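Local atomic coordinates of Glyoxalase/bleomycin resistance protein/dioxygenase (PDB entry 4MYM), a protein that is of unknown specific function but belongs to the vicinal oxygen chelate superfamily, which includes glyoxalases, bleomycin resistance proteins and dioxygenases. Residues A102-S107 with F152-G157; E110-Y115 with N135-Y140; T98-V103 with G146-Y151. All coordinates share one frame; numbering follows the deposited sequence.

Interaction 1: residues A102-S107 with F152-G157; sequences AVELSS and FAWLEG
Different first torsions bring E104 and F152 together: the glutamate's CG stands anti to its own amide N (chi1 -179°) on an extended chain, whereas F152 holds CG between its amide N and carbonyl carbon (chi1 72°), which turns the ring toward the neighbouring strand, against E104. E104 CA then lies over one ring face, a CH-pi contact 4.0 Å from the F152 ring centroid, and E104 CB reaches F152 CZ at 3.5 Å. This is the outer end of the parallel pairing between first and last strands of a beta-alpha-beta-beta-beta module, with F152 N bonded to V103 O at 3.1 Å and L105 N to F152 O at 2.7 Å, the latter almost straight (169°). Past L105 and A153 the strands part, though S107, which N-caps helix 108-120, still meets A153 CB through its carbonyl carbon at 3.4 Å. Two waters fill in where direct bonds stop. One donates to E104 OE2 and L105 O and accepts from W154 N; the other donates to E104 OE1 and accepts from W154 NE1. The carboxylate thus lies near the indole but is linked to it through solvent, a setting that probably lets E104 stay charged while its aliphatic stem packs against F152.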
ATOM      1  N   ALA A 102      -4.054  -0.562   6.002  1.00 15.53           N
ATOM      2  CA  ALA A 102      -4.576  -0.184   7.319  1.00 16.13           C
ATOM      3  C   ALA A 102      -5.141   1.239   7.359  1.00 17.28           C
ATOM      4  O   ALA A 102      -4.589   2.179   6.762  1.00 16.08           O
ATOM      5  CB  ALA A 102      -3.522  -0.367   8.392  1.00 15.90           C
ATOM      6  N   VAL A 103      -6.249   1.358   8.083  1.00 17.55           N
ATOM      7  CA  VAL A 103      -7.023   2.567   8.204  1.00 17.60           C
ATOM      8  C   VAL A 103      -7.161   2.869   9.692  1.00 18.39           C
ATOM      9  O   VAL A 103      -7.831   2.139  10.405  1.00 17.75           O
ATOM     10  CB  VAL A 103      -8.415   2.356   7.577  1.00 17.31           C
ATOM     11  CG1 VAL A 103      -9.301   3.572   7.776  1.00 17.86           C
ATOM     12  CG2 VAL A 103      -8.298   1.984   6.106  1.00 17.17           C
ATOM     13  N   GLU A 104      -6.515   3.928  10.175  1.00 18.91           N
ATOM     14  CA  GLU A 104      -6.582   4.229  11.580  1.00 19.92           C
ATOM     15  C   GLU A 104      -7.856   5.035  11.819  1.00 20.62           C
ATOM     16  O   GLU A 104      -8.078   6.025  11.148  1.00 19.39           O
ATOM     17  CB  GLU A 104      -5.388   5.047  12.054  1.00 21.17           C
ATOM     18  CG  GLU A 104      -5.484   5.337  13.550  1.00 22.82           C
ATOM     19  CD  GLU A 104      -4.272   6.028  14.138  1.00 24.39           C
ATOM     20  OE1 GLU A 104      -3.237   6.181  13.439  1.00 23.12           O
ATOM     21  OE2 GLU A 104      -4.371   6.426  15.319  1.00 24.69           O
ATOM     22  N   LEU A 105      -8.674   4.603  12.776  1.00 21.27           N
ATOM     23  CA  LEU A 105      -9.832   5.389  13.216  1.00 22.11           C
ATOM     24  C   LEU A 105      -9.527   6.099  14.542  1.00 22.97           C
ATOM     25  O   LEU A 105      -8.527   5.809  15.193  1.00 23.60           O
ATOM     26  CB  LEU A 105     -11.058   4.491  13.342  1.00 22.76           C
ATOM     27  CG  LEU A 105     -11.512   3.748  12.078  1.00 22.61           C
ATOM     28  CD1 LEU A 105     -12.889   3.159  12.291  1.00 22.26           C
ATOM     29  CD2 LEU A 105     -11.522   4.636  10.835  1.00 23.59           C
ATOM     30  N   SER A 106     -10.403   7.019  14.936  1.00 25.30           N
ATOM     31  CA  SER A 106     -10.133   7.915  16.055  1.00 26.69           C
ATOM     32  C   SER A 106     -10.555   7.408  17.430  1.00 25.76           C
ATOM     33  O   SER A 106     -10.229   8.041  18.419  1.00 25.91           O
ATOM     34  CB  SER A 106     -10.801   9.267  15.806  1.00 27.80           C
ATOM     35  OG  SER A 106     -10.351   9.800  14.582  1.00 32.36           O
ATOM     36  N   SER A 107     -11.282   6.295  17.503  1.00 24.33           N
ATOM     37  CA  SER A 107     -11.620   5.710  18.798  1.00 24.20           C
ATOM     38  C   SER A 107     -12.044   4.252  18.645  1.00 22.16           C
ATOM     39  O   SER A 107     -12.574   3.886  17.605  1.00 21.49           O
ATOM     40  CB  SER A 107     -12.758   6.491  19.472  1.00 24.74           C
ATOM     41  OG  SER A 107     -14.001   5.835  19.282  1.00 25.50           O
ATOM     42  N   PHE A 152      -8.259   0.043  12.659  1.00 16.76           N
ATOM     43  CA  PHE A 152      -7.760  -0.059  14.015  1.00 16.76           C
ATOM     44  C   PHE A 152      -7.893   1.287  14.717  1.00 17.82           C
ATOM     45  O   PHE A 152      -7.915   2.334  14.062  1.00 16.90           O
ATOM     46  CB  PHE A 152      -6.312  -0.559  14.083  1.00 17.60           C
ATOM     47  CG  PHE A 152      -5.273   0.445  13.631  1.00 18.12           C
ATOM     48  CD1 PHE A 152      -5.015   0.647  12.277  1.00 19.01           C
ATOM     49  CD2 PHE A 152      -4.532   1.158  14.556  1.00 19.07           C
ATOM     50  CE1 PHE A 152      -4.064   1.572  11.859  1.00 19.58           C
ATOM     51  CE2 PHE A 152      -3.585   2.087  14.136  1.00 19.38           C
ATOM     52  CZ  PHE A 152      -3.343   2.280  12.794  1.00 19.57           C
ATOM     53  N   ALA A 153      -8.013   1.224  16.038  1.00 18.45           N
ATOM     54  CA  ALA A 153      -7.963   2.410  16.889  1.00 19.10           C
ATOM     55  C   ALA A 153      -7.275   2.062  18.208  1.00 20.53           C
ATOM     56  O   ALA A 153      -7.463   0.972  18.765  1.00 19.01           O
ATOM     57  CB  ALA A 153      -9.355   2.962  17.108  1.00 20.16           C
ATOM     58  N   TRP A 154      -6.444   2.987  18.683  1.00 20.86           N
ATOM     59  CA  TRP A 154      -5.629   2.753  19.859  1.00 22.73           C
ATOM     60  C   TRP A 154      -6.496   2.774  21.116  1.00 24.06           C
ATOM     61  O   TRP A 154      -7.382   3.604  21.241  1.00 22.57           O
ATOM     62  CB  TRP A 154      -4.533   3.816  19.996  1.00 23.56           C
ATOM     63  CG  TRP A 154      -3.523   3.776  18.903  1.00 25.06           C
ATOM     64  CD1 TRP A 154      -3.220   4.777  18.045  1.00 25.74           C
ATOM     65  CD2 TRP A 154      -2.694   2.668  18.546  1.00 25.38           C
ATOM     66  NE1 TRP A 154      -2.255   4.366  17.168  1.00 26.99           N
ATOM     67  CE2 TRP A 154      -1.917   3.071  17.449  1.00 26.34           C
ATOM     68  CE3 TRP A 154      -2.547   1.369  19.035  1.00 26.26           C
ATOM     69  CZ2 TRP A 154      -0.992   2.226  16.834  1.00 26.14           C
ATOM     70  CZ3 TRP A 154      -1.633   0.526  18.425  1.00 26.03           C
ATOM     71  CH2 TRP A 154      -0.864   0.964  17.336  1.00 26.16           C
ATOM     72  N   LEU A 155      -6.231   1.842  22.015  1.00 25.43           N
ATOM     73  CA  LEU A 155      -6.837   1.840  23.345  1.00 28.22           C
ATOM     74  C   LEU A 155      -6.089   2.852  24.206  1.00 28.61           C
ATOM     75  O   LEU A 155      -5.093   3.438  23.761  1.00 26.33           O
ATOM     76  CB  LEU A 155      -6.747   0.443  23.960  1.00 29.24           C
ATOM     77  CG  LEU A 155      -7.421  -0.686  23.173  1.00 30.56           C
ATOM     78  CD1 LEU A 155      -7.152  -2.025  23.839  1.00 31.43           C
ATOM     79  CD2 LEU A 155      -8.918  -0.448  23.037  1.00 31.12           C
ATOM     80  N   GLU A 156      -6.553   3.064  25.436  1.00 31.54           N
ATOM     81  CA  GLU A 156      -5.869   3.992  26.346  1.00 32.50           C
ATOM     82  C   GLU A 156      -4.374   3.707  26.409  1.00 31.61           C
ATOM     83  O   GLU A 156      -3.963   2.561  26.559  1.00 31.41           O
ATOM     84  CB  GLU A 156      -6.445   3.933  27.769  1.00 37.31           C
ATOM     85  CG  GLU A 156      -5.621   4.767  28.750  1.00 41.65           C
ATOM     86  CD  GLU A 156      -6.182   4.832  30.160  1.00 47.10           C
ATOM     87  OE1 GLU A 156      -7.054   4.005  30.514  1.00 49.08           O
ATOM     88  OE2 GLU A 156      -5.721   5.714  30.923  1.00 51.36           O
ATOM     89  N   GLY A 157      -3.570   4.764  26.326  1.00 31.04           N
ATOM     90  CA  GLY A 157      -2.113   4.653  26.344  1.00 30.61           C
ATOM     91  C   GLY A 157      -1.488   4.784  24.966  1.00 29.58           C
ATOM     92  O   GLY A 157      -0.296   5.063  24.844  1.00 30.41           O
TER
HETATM   93  O   HOH W   1      -6.443   5.494  16.937  1.00 20.81           O
HETATM   94  O   HOH W   2      -0.980   5.544  14.788  1.00 29.07           O

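Interaction 2: residues E110-Y115 with N135-Y140; sequences EIDTAY and NARCIY
The guanidinium of R137 and the carboxylate of D112 meet edge to edge, their planes only 14° apart, in a side-on salt bridge that ties a helix to the sheet it packs on. In the beta-alpha-beta-beta-beta module of the vicinal oxygen chelate fold the helix packs on one face of the sheet; here helix 108-120 and strand 136-142 run in nearly the same direction. R137 uses two nitrogens, one for each oxygen. R137 NE reaches D112 OD1 at 2.7 Å, on the syn side but a little out of the carboxylate plane, and R137 NH2 reaches the syn lone pair of D112 OD2 at 2.9 Å along a nearly straight line (173°). Two bonds in almost one plane fix the rotation of both groups. The extended run from CG to NE carries the R137 head to the partly exposed border of the contact, where NH1 forms a second salt bridge with D131 and P129 packs beside the pair. Below this polar border I111 meets the strand. Its methylene CG1 rests on the strand backbone, 3.5 Å from R137 O, and the apolar contact is made by I111 CG2, which meets I139 CG2 at 3.7 Å and also touches the aliphatic part of R137. I139 places CG1 between its backbone N and carbonyl carbon (chi1 53°), which carries I139 CD1 up to the helix and to Y115 CB at 4.0 Å. There I139 CD1 sits 3.9 Å from both I111 O and Y115 N, two atoms already joined by a helical hydrogen bond of 2.9 Å.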
ATOM      1  N   GLU A 110     -15.622   3.642  17.501  1.00 20.54           N
ATOM      2  CA  GLU A 110     -15.831   3.826  16.077  1.00 20.97           C
ATOM      3  C   GLU A 110     -15.570   2.539  15.255  1.00 20.10           C
ATOM      4  O   GLU A 110     -16.180   2.346  14.166  1.00 19.27           O
ATOM      5  CB  GLU A 110     -14.961   4.981  15.527  1.00 21.33           C
ATOM      6  CG  GLU A 110     -15.391   5.408  14.128  1.00 22.64           C
ATOM      7  CD  GLU A 110     -14.554   6.549  13.556  1.00 23.69           C
ATOM      8  OE1 GLU A 110     -13.748   7.152  14.296  1.00 22.54           O
ATOM      9  OE2 GLU A 110     -14.732   6.836  12.357  1.00 27.50           O
ATOM     10  N   ILE A 111     -14.686   1.691  15.763  1.00 19.00           N
ATOM     11  CA  ILE A 111     -14.405   0.379  15.140  1.00 20.92           C
ATOM     12  C   ILE A 111     -15.694  -0.457  15.057  1.00 21.21           C
ATOM     13  O   ILE A 111     -16.065  -0.939  13.989  1.00 22.41           O
ATOM     14  CB  ILE A 111     -13.288  -0.375  15.900  1.00 20.94           C
ATOM     15  CG1 ILE A 111     -11.970   0.398  15.827  1.00 21.91           C
ATOM     16  CG2 ILE A 111     -13.102  -1.800  15.370  1.00 22.19           C
ATOM     17  CD1 ILE A 111     -11.358   0.525  14.434  1.00 22.10           C
ATOM     18  N   ASP A 112     -16.422  -0.556  16.163  1.00 22.29           N
ATOM     19  CA  ASP A 112     -17.654  -1.346  16.175  1.00 23.01           C
ATOM     20  C   ASP A 112     -18.704  -0.762  15.244  1.00 21.61           C
ATOM     21  O   ASP A 112     -19.426  -1.500  14.601  1.00 21.47           O
ATOM     22  CB  ASP A 112     -18.197  -1.489  17.597  1.00 24.71           C
ATOM     23  CG  ASP A 112     -17.223  -2.190  18.519  1.00 26.92           C
ATOM     24  OD1 ASP A 112     -16.214  -1.572  18.911  1.00 30.01           O
ATOM     25  OD2 ASP A 112     -17.455  -3.373  18.868  1.00 30.57           O
ATOM     26  N   THR A 113     -18.780   0.567  15.151  1.00 21.51           N
ATOM     27  CA  THR A 113     -19.684   1.215  14.216  1.00 21.32           C
ATOM     28  C   THR A 113     -19.318   0.915  12.769  1.00 20.87           C
ATOM     29  O   THR A 113     -20.182   0.593  11.941  1.00 21.75           O
ATOM     30  CB  THR A 113     -19.681   2.760  14.411  1.00 22.95           C
ATOM     31  OG1 THR A 113     -20.203   3.068  15.705  1.00 23.38           O
ATOM     32  CG2 THR A 113     -20.547   3.420  13.399  1.00 24.74           C
ATOM     33  N   ALA A 114     -18.040   1.050  12.444  1.00 19.51           N
ATOM     34  CA  ALA A 114     -17.581   0.751  11.080  1.00 19.12           C
ATOM     35  C   ALA A 114     -17.875  -0.712  10.710  1.00 18.60           C
ATOM     36  O   ALA A 114     -18.331  -0.998   9.606  1.00 18.74           O
ATOM     37  CB  ALA A 114     -16.091   1.047  10.952  1.00 19.14           C
ATOM     38  N   TYR A 115     -17.617  -1.614  11.648  1.00 19.49           N
ATOM     39  CA  TYR A 115     -17.887  -3.049  11.485  1.00 20.05           C
ATOM     40  C   TYR A 115     -19.339  -3.304  11.058  1.00 21.68           C
ATOM     41  O   TYR A 115     -19.608  -3.974  10.048  1.00 20.36           O
ATOM     42  CB  TYR A 115     -17.555  -3.768  12.794  1.00 20.81           C
ATOM     43  CG  TYR A 115     -17.979  -5.214  12.859  1.00 21.57           C
ATOM     44  CD1 TYR A 115     -17.303  -6.188  12.129  1.00 22.58           C
ATOM     45  CD2 TYR A 115     -19.065  -5.619  13.646  1.00 22.53           C
ATOM     46  CE1 TYR A 115     -17.677  -7.519  12.184  1.00 23.07           C
ATOM     47  CE2 TYR A 115     -19.444  -6.960  13.711  1.00 23.59           C
ATOM     48  CZ  TYR A 115     -18.742  -7.907  12.984  1.00 24.24           C
ATOM     49  OH  TYR A 115     -19.104  -9.245  13.014  1.00 24.12           O
ATOM     50  N   ASN A 135      -2.445  -3.205  21.934  1.00 24.34           N
ATOM     51  CA  ASN A 135      -3.149  -2.033  22.479  1.00 23.97           C
ATOM     52  C   ASN A 135      -4.041  -1.296  21.471  1.00 23.43           C
ATOM     53  O   ASN A 135      -4.219  -0.059  21.541  1.00 22.19           O
ATOM     54  CB  ASN A 135      -2.157  -1.065  23.157  1.00 25.43           C
ATOM     55  CG  ASN A 135      -2.815  -0.239  24.251  1.00 26.63           C
ATOM     56  OD1 ASN A 135      -2.697   1.001  24.307  1.00 28.39           O
ATOM     57  ND2 ASN A 135      -3.546  -0.916  25.098  1.00 25.26           N
ATOM     58  N   ALA A 136      -4.637  -2.077  20.569  1.00 21.83           N
ATOM     59  CA  ALA A 136      -5.590  -1.572  19.588  1.00 20.55           C
ATOM     60  C   ALA A 136      -6.815  -2.450  19.510  1.00 20.30           C
ATOM     61  O   ALA A 136      -6.742  -3.665  19.742  1.00 20.81           O
ATOM     62  CB  ALA A 136      -4.936  -1.468  18.212  1.00 20.51           C
ATOM     63  N   ARG A 137      -7.947  -1.827  19.167  1.00 20.02           N
ATOM     64  CA  ARG A 137      -9.154  -2.526  18.829  1.00 19.85           C
ATOM     65  C   ARG A 137      -9.218  -2.558  17.302  1.00 19.82           C
ATOM     66  O   ARG A 137      -9.158  -1.502  16.657  1.00 19.11           O
ATOM     67  CB  ARG A 137     -10.374  -1.820  19.431  1.00 20.75           C
ATOM     68  CG  ARG A 137     -11.701  -2.476  19.105  1.00 20.99           C
ATOM     69  CD  ARG A 137     -12.803  -1.996  20.044  1.00 21.35           C
ATOM     70  NE  ARG A 137     -14.016  -2.795  19.954  1.00 21.27           N
ATOM     71  CZ  ARG A 137     -14.258  -3.913  20.645  1.00 22.34           C
ATOM     72  NH1 ARG A 137     -13.363  -4.415  21.478  1.00 22.70           N
ATOM     73  NH2 ARG A 137     -15.420  -4.547  20.490  1.00 22.19           N
ATOM     74  N   CYS A 138      -9.299  -3.767  16.740  1.00 18.98           N
ATOM     75  CA  CYS A 138      -9.139  -3.985  15.298  1.00 19.17           C
ATOM     76  C   CYS A 138     -10.196  -4.855  14.674  1.00 18.94           C
ATOM     77  O   CYS A 138     -10.784  -5.730  15.334  1.00 18.64           O
ATOM     78  CB  CYS A 138      -7.793  -4.650  15.003  1.00 19.38           C
ATOM     79  SG  CYS A 138      -6.395  -3.826  15.750  1.00 19.73           S
ATOM     80  N   ILE A 139     -10.413  -4.623  13.380  1.00 18.38           N
ATOM     81  CA  ILE A 139     -11.182  -5.527  12.547  1.00 17.77           C
ATOM     82  C   ILE A 139     -10.406  -5.768  11.248  1.00 17.36           C
ATOM     83  O   ILE A 139      -9.677  -4.887  10.767  1.00 16.46           O
ATOM     84  CB  ILE A 139     -12.600  -5.004  12.254  1.00 17.41           C
ATOM     85  CG1 ILE A 139     -12.563  -3.581  11.678  1.00 17.02           C
ATOM     86  CG2 ILE A 139     -13.427  -5.056  13.546  1.00 18.13           C
ATOM     87  CD1 ILE A 139     -13.929  -2.971  11.440  1.00 16.93           C
ATOM     88  N   TYR A 140     -10.544  -6.977  10.714  1.00 16.00           N
ATOM     89  CA  TYR A 140      -9.814  -7.397   9.506  1.00 15.47           C
ATOM     90  C   TYR A 140     -10.781  -8.001   8.477  1.00 15.93           C
ATOM     91  O   TYR A 140     -11.704  -8.726   8.854  1.00 14.94           O
ATOM     92  CB  TYR A 140      -8.744  -8.412   9.894  1.00 15.71           C
ATOM     93  CG  TYR A 140      -7.727  -7.881  10.866  1.00 15.92           C
ATOM     94  CD1 TYR A 140      -6.638  -7.147  10.422  1.00 15.98           C
ATOM     95  CD2 TYR A 140      -7.850  -8.107  12.232  1.00 16.23           C
ATOM     96  CE1 TYR A 140      -5.701  -6.654  11.309  1.00 16.50           C
ATOM     97  CE2 TYR A 140      -6.920  -7.624  13.125  1.00 16.51           C
ATOM     98  CZ  TYR A 140      -5.858  -6.887  12.661  1.00 17.03           C
ATOM     99  OH  TYR A 140      -4.952  -6.392  13.545  1.00 17.94           O
TER

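Interaction 3: residues T98-V103 with G146-Y151; sequences TVMVAV and GEFWEY
Strands 99-104 and 147-154 run parallel, their short axes 25° apart, and from V99 to V103 the two strands alternate as donor and acceptor in four bonds of 2.8 to 3.0 Å: F148 N to V99 O, V101 N to F148 O, E150 N to V101 O and V103 N to E150 O. This is the first-to-last strand pairing of a beta-alpha-beta-beta-beta module, as in the vicinal oxygen chelate fold, and V99, M100 and A102 carry the sheet into the second subunit. M100, a selenomethionine, lays CG over one face of F148, 3.7 Å from the ring centroid, while M100 SE touches F148 CE2 obliquely at 3.4 Å in a Met-aromatic contact. A bend at chi3 (87°) then turns CE against E150 OE1, which hydrogen-bonds a bound BTB molecule, probably from the crystallisation liquor, that may mark a pocket. On the other side, V101 CG1 sits over the six-membered ring of W149, 3.7 Å from its centroid, V103 CG2 meets that ring at its edge, and V103 CB covers a face of Y151. The indole is held from within its own strand: W149 NE1 donates 3.0 Å to the anti lone pair of E147 OE2, which Y48 OH also bonds.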
ATOM      1  N   THR A  98      -1.536 -11.344   0.990  1.00 18.99           N
ATOM      2  CA  THR A  98      -0.220 -10.894   0.525  1.00 17.91           C
ATOM      3  C   THR A  98       0.265  -9.524   1.010  1.00 17.53           C
ATOM      4  O   THR A  98       1.453  -9.258   0.963  1.00 17.33           O
ATOM      5  CB  THR A  98      -0.203 -10.871  -1.005  1.00 18.25           C
ATOM      6  OG1 THR A  98      -1.163  -9.935  -1.477  1.00 18.32           O
ATOM      7  CG2 THR A  98      -0.532 -12.237  -1.558  1.00 19.15           C
ATOM      8  N   VAL A  99      -0.644  -8.672   1.475  1.00 16.13           N
ATOM      9  CA  VAL A  99      -0.324  -7.312   1.899  1.00 16.29           C
ATOM     10  C   VAL A  99      -1.485  -6.789   2.741  1.00 16.10           C
ATOM     11  O   VAL A  99      -2.623  -7.249   2.566  1.00 16.37           O
ATOM     12  CB  VAL A  99      -0.097  -6.391   0.677  1.00 15.98           C
ATOM     13  CG1 VAL A  99      -1.345  -6.318  -0.209  1.00 15.85           C
ATOM     14  CG2 VAL A  99       0.368  -5.007   1.130  1.00 15.50           C
HETATM   15  N   MSE A 100      -1.207  -5.855   3.645  1.00 16.90           N
HETATM   16  CA  MSE A 100      -2.247  -5.293   4.513  1.00 17.05           C
HETATM   17  C   MSE A 100      -2.386  -3.810   4.298  1.00 16.68           C
HETATM   18  O   MSE A 100      -1.400  -3.080   4.313  1.00 15.32           O
HETATM   19  CB  MSE A 100      -1.951  -5.582   5.985  1.00 19.24           C
HETATM   20  CG  MSE A 100      -3.143  -5.196   6.873  1.00 21.75           C
HETATM   21 SE   MSE A 100      -2.695  -5.608   8.749  1.00 31.39          SE
HETATM   22  CE  MSE A 100      -1.791  -3.928   9.249  1.00 26.84           C
ATOM     23  N   VAL A 101      -3.625  -3.371   4.097  1.00 15.70           N
ATOM     24  CA  VAL A 101      -3.953  -1.955   3.968  1.00 16.14           C
ATOM     25  C   VAL A 101      -4.625  -1.537   5.275  1.00 15.92           C
ATOM     26  O   VAL A 101      -5.662  -2.104   5.622  1.00 14.93           O
ATOM     27  CB  VAL A 101      -4.868  -1.745   2.744  1.00 16.71           C
ATOM     28  CG1 VAL A 101      -5.216  -0.283   2.567  1.00 17.65           C
ATOM     29  CG2 VAL A 101      -4.173  -2.275   1.491  1.00 17.50           C
ATOM     30  N   ALA A 102      -4.054  -0.562   6.002  1.00 15.53           N
ATOM     31  CA  ALA A 102      -4.576  -0.184   7.319  1.00 16.13           C
ATOM     32  C   ALA A 102      -5.141   1.239   7.359  1.00 17.28           C
ATOM     33  O   ALA A 102      -4.589   2.179   6.762  1.00 16.08           O
ATOM     34  CB  ALA A 102      -3.522  -0.367   8.392  1.00 15.90           C
ATOM     35  N   VAL A 103      -6.249   1.358   8.083  1.00 17.55           N
ATOM     36  CA  VAL A 103      -7.023   2.567   8.204  1.00 17.60           C
ATOM     37  C   VAL A 103      -7.161   2.869   9.692  1.00 18.39           C
ATOM     38  O   VAL A 103      -7.831   2.139  10.405  1.00 17.75           O
ATOM     39  CB  VAL A 103      -8.415   2.356   7.577  1.00 17.31           C
ATOM     40  CG1 VAL A 103      -9.301   3.572   7.776  1.00 17.86           C
ATOM     41  CG2 VAL A 103      -8.298   1.984   6.106  1.00 17.17           C
ATOM     42  N   GLY A 146      -5.995 -10.102  -3.159  1.00 20.97           N
ATOM     43  CA  GLY A 146      -5.059 -10.758  -2.261  1.00 20.20           C
ATOM     44  C   GLY A 146      -4.751  -9.989  -0.996  1.00 18.67           C
ATOM     45  O   GLY A 146      -4.112 -10.507  -0.097  1.00 18.39           O
ATOM     46  N   GLU A 147      -5.172  -8.733  -0.923  1.00 18.25           N
ATOM     47  CA  GLU A 147      -4.892  -7.940   0.253  1.00 17.10           C
ATOM     48  C   GLU A 147      -5.932  -8.232   1.330  1.00 16.45           C
ATOM     49  O   GLU A 147      -7.032  -8.737   1.040  1.00 16.06           O
ATOM     50  CB  GLU A 147      -4.900  -6.442  -0.077  1.00 17.73           C
ATOM     51  CG  GLU A 147      -6.256  -5.748  -0.017  1.00 18.55           C
ATOM     52  CD  GLU A 147      -7.169  -6.034  -1.199  1.00 18.85           C
ATOM     53  OE1 GLU A 147      -6.913  -6.967  -1.995  1.00 19.60           O
ATOM     54  OE2 GLU A 147      -8.167  -5.295  -1.336  1.00 20.64           O
ATOM     55  N   PHE A 148      -5.577  -7.885   2.557  1.00 15.72           N
ATOM     56  CA  PHE A 148      -6.584  -7.656   3.587  1.00 15.47           C
ATOM     57  C   PHE A 148      -6.480  -6.249   4.133  1.00 15.63           C
ATOM     58  O   PHE A 148      -5.430  -5.601   4.034  1.00 15.63           O
ATOM     59  CB  PHE A 148      -6.543  -8.699   4.713  1.00 15.09           C
ATOM     60  CG  PHE A 148      -5.307  -8.693   5.572  1.00 15.26           C
ATOM     61  CD1 PHE A 148      -4.066  -9.099   5.076  1.00 15.96           C
ATOM     62  CD2 PHE A 148      -5.398  -8.383   6.922  1.00 15.89           C
ATOM     63  CE1 PHE A 148      -2.949  -9.142   5.900  1.00 16.22           C
ATOM     64  CE2 PHE A 148      -4.287  -8.412   7.741  1.00 15.69           C
ATOM     65  CZ  PHE A 148      -3.064  -8.807   7.240  1.00 15.99           C
ATOM     66  N   TRP A 149      -7.589  -5.811   4.707  1.00 15.15           N
ATOM     67  CA  TRP A 149      -7.745  -4.491   5.313  1.00 15.64           C
ATOM     68  C   TRP A 149      -7.869  -4.604   6.820  1.00 16.07           C
ATOM     69  O   TRP A 149      -8.475  -5.555   7.343  1.00 16.25           O
ATOM     70  CB  TRP A 149      -9.001  -3.822   4.765  1.00 15.50           C
ATOM     71  CG  TRP A 149      -8.916  -3.441   3.304  1.00 16.01           C
ATOM     72  CD1 TRP A 149      -8.907  -4.285   2.228  1.00 15.97           C
ATOM     73  CD2 TRP A 149      -8.855  -2.115   2.769  1.00 16.19           C
ATOM     74  NE1 TRP A 149      -8.831  -3.565   1.055  1.00 16.28           N
ATOM     75  CE2 TRP A 149      -8.794  -2.231   1.359  1.00 16.84           C
ATOM     76  CE3 TRP A 149      -8.839  -0.838   3.345  1.00 16.05           C
ATOM     77  CZ2 TRP A 149      -8.720  -1.108   0.515  1.00 16.88           C
ATOM     78  CZ3 TRP A 149      -8.759   0.262   2.519  1.00 16.14           C
ATOM     79  CH2 TRP A 149      -8.700   0.122   1.115  1.00 16.33           C
ATOM     80  N   GLU A 150      -7.269  -3.643   7.509  1.00 15.92           N
ATOM     81  CA  GLU A 150      -7.367  -3.505   8.936  1.00 15.65           C
ATOM     82  C   GLU A 150      -7.913  -2.105   9.219  1.00 16.33           C
ATOM     83  O   GLU A 150      -7.430  -1.126   8.659  1.00 15.62           O
ATOM     84  CB  GLU A 150      -6.007  -3.652   9.584  1.00 16.13           C
ATOM     85  CG  GLU A 150      -6.014  -3.438  11.101  1.00 16.37           C
ATOM     86  CD  GLU A 150      -4.645  -3.218  11.680  1.00 17.36           C
ATOM     87  OE1 GLU A 150      -3.945  -2.281  11.232  1.00 18.57           O
ATOM     88  OE2 GLU A 150      -4.263  -3.947  12.611  1.00 18.44           O
ATOM     89  N   TYR A 151      -8.959  -2.027  10.035  1.00 16.77           N
ATOM     90  CA  TYR A 151      -9.363  -0.768  10.652  1.00 16.77           C
ATOM     91  C   TYR A 151      -8.957  -0.940  12.100  1.00 17.08           C
ATOM     92  O   TYR A 151      -9.227  -1.985  12.706  1.00 17.03           O
ATOM     93  CB  TYR A 151     -10.872  -0.525  10.548  1.00 16.97           C
ATOM     94  CG  TYR A 151     -11.428  -0.106   9.208  1.00 17.54           C
ATOM     95  CD1 TYR A 151     -10.873  -0.543   8.004  1.00 17.94           C
ATOM     96  CD2 TYR A 151     -12.567   0.692   9.137  1.00 19.00           C
ATOM     97  CE1 TYR A 151     -11.404  -0.166   6.787  1.00 18.07           C
ATOM     98  CE2 TYR A 151     -13.108   1.059   7.920  1.00 19.03           C
ATOM     99  CZ  TYR A 151     -12.517   0.633   6.747  1.00 18.86           C
ATOM    100  OH  TYR A 151     -13.071   0.989   5.538  1.00 18.37           O
TER

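In the fold
Interactions 1 and 3 are successive lengths of one parallel pairing, sharing A102 and V103. Interaction 3 is wholly buried near the centre of the chain and relies on a regular ladder with aromatic faces covered by aliphatic groups; interaction 1, where the strands diverge toward the periphery, keeps a single bridge and turns to water. Interaction 2 joins helix 108-120, which follows strand 99-104, to strand 136-142, the neighbour of strand 147-154, with an apolar floor and a charged margin. Strand 147-154, part of interactions 1 and 3, bonds to strand 136-142 of interaction 2 at R137–A153 and I139–Y151, while I111 packs against Y151. Interactions 1 and 3 also touch the second subunit.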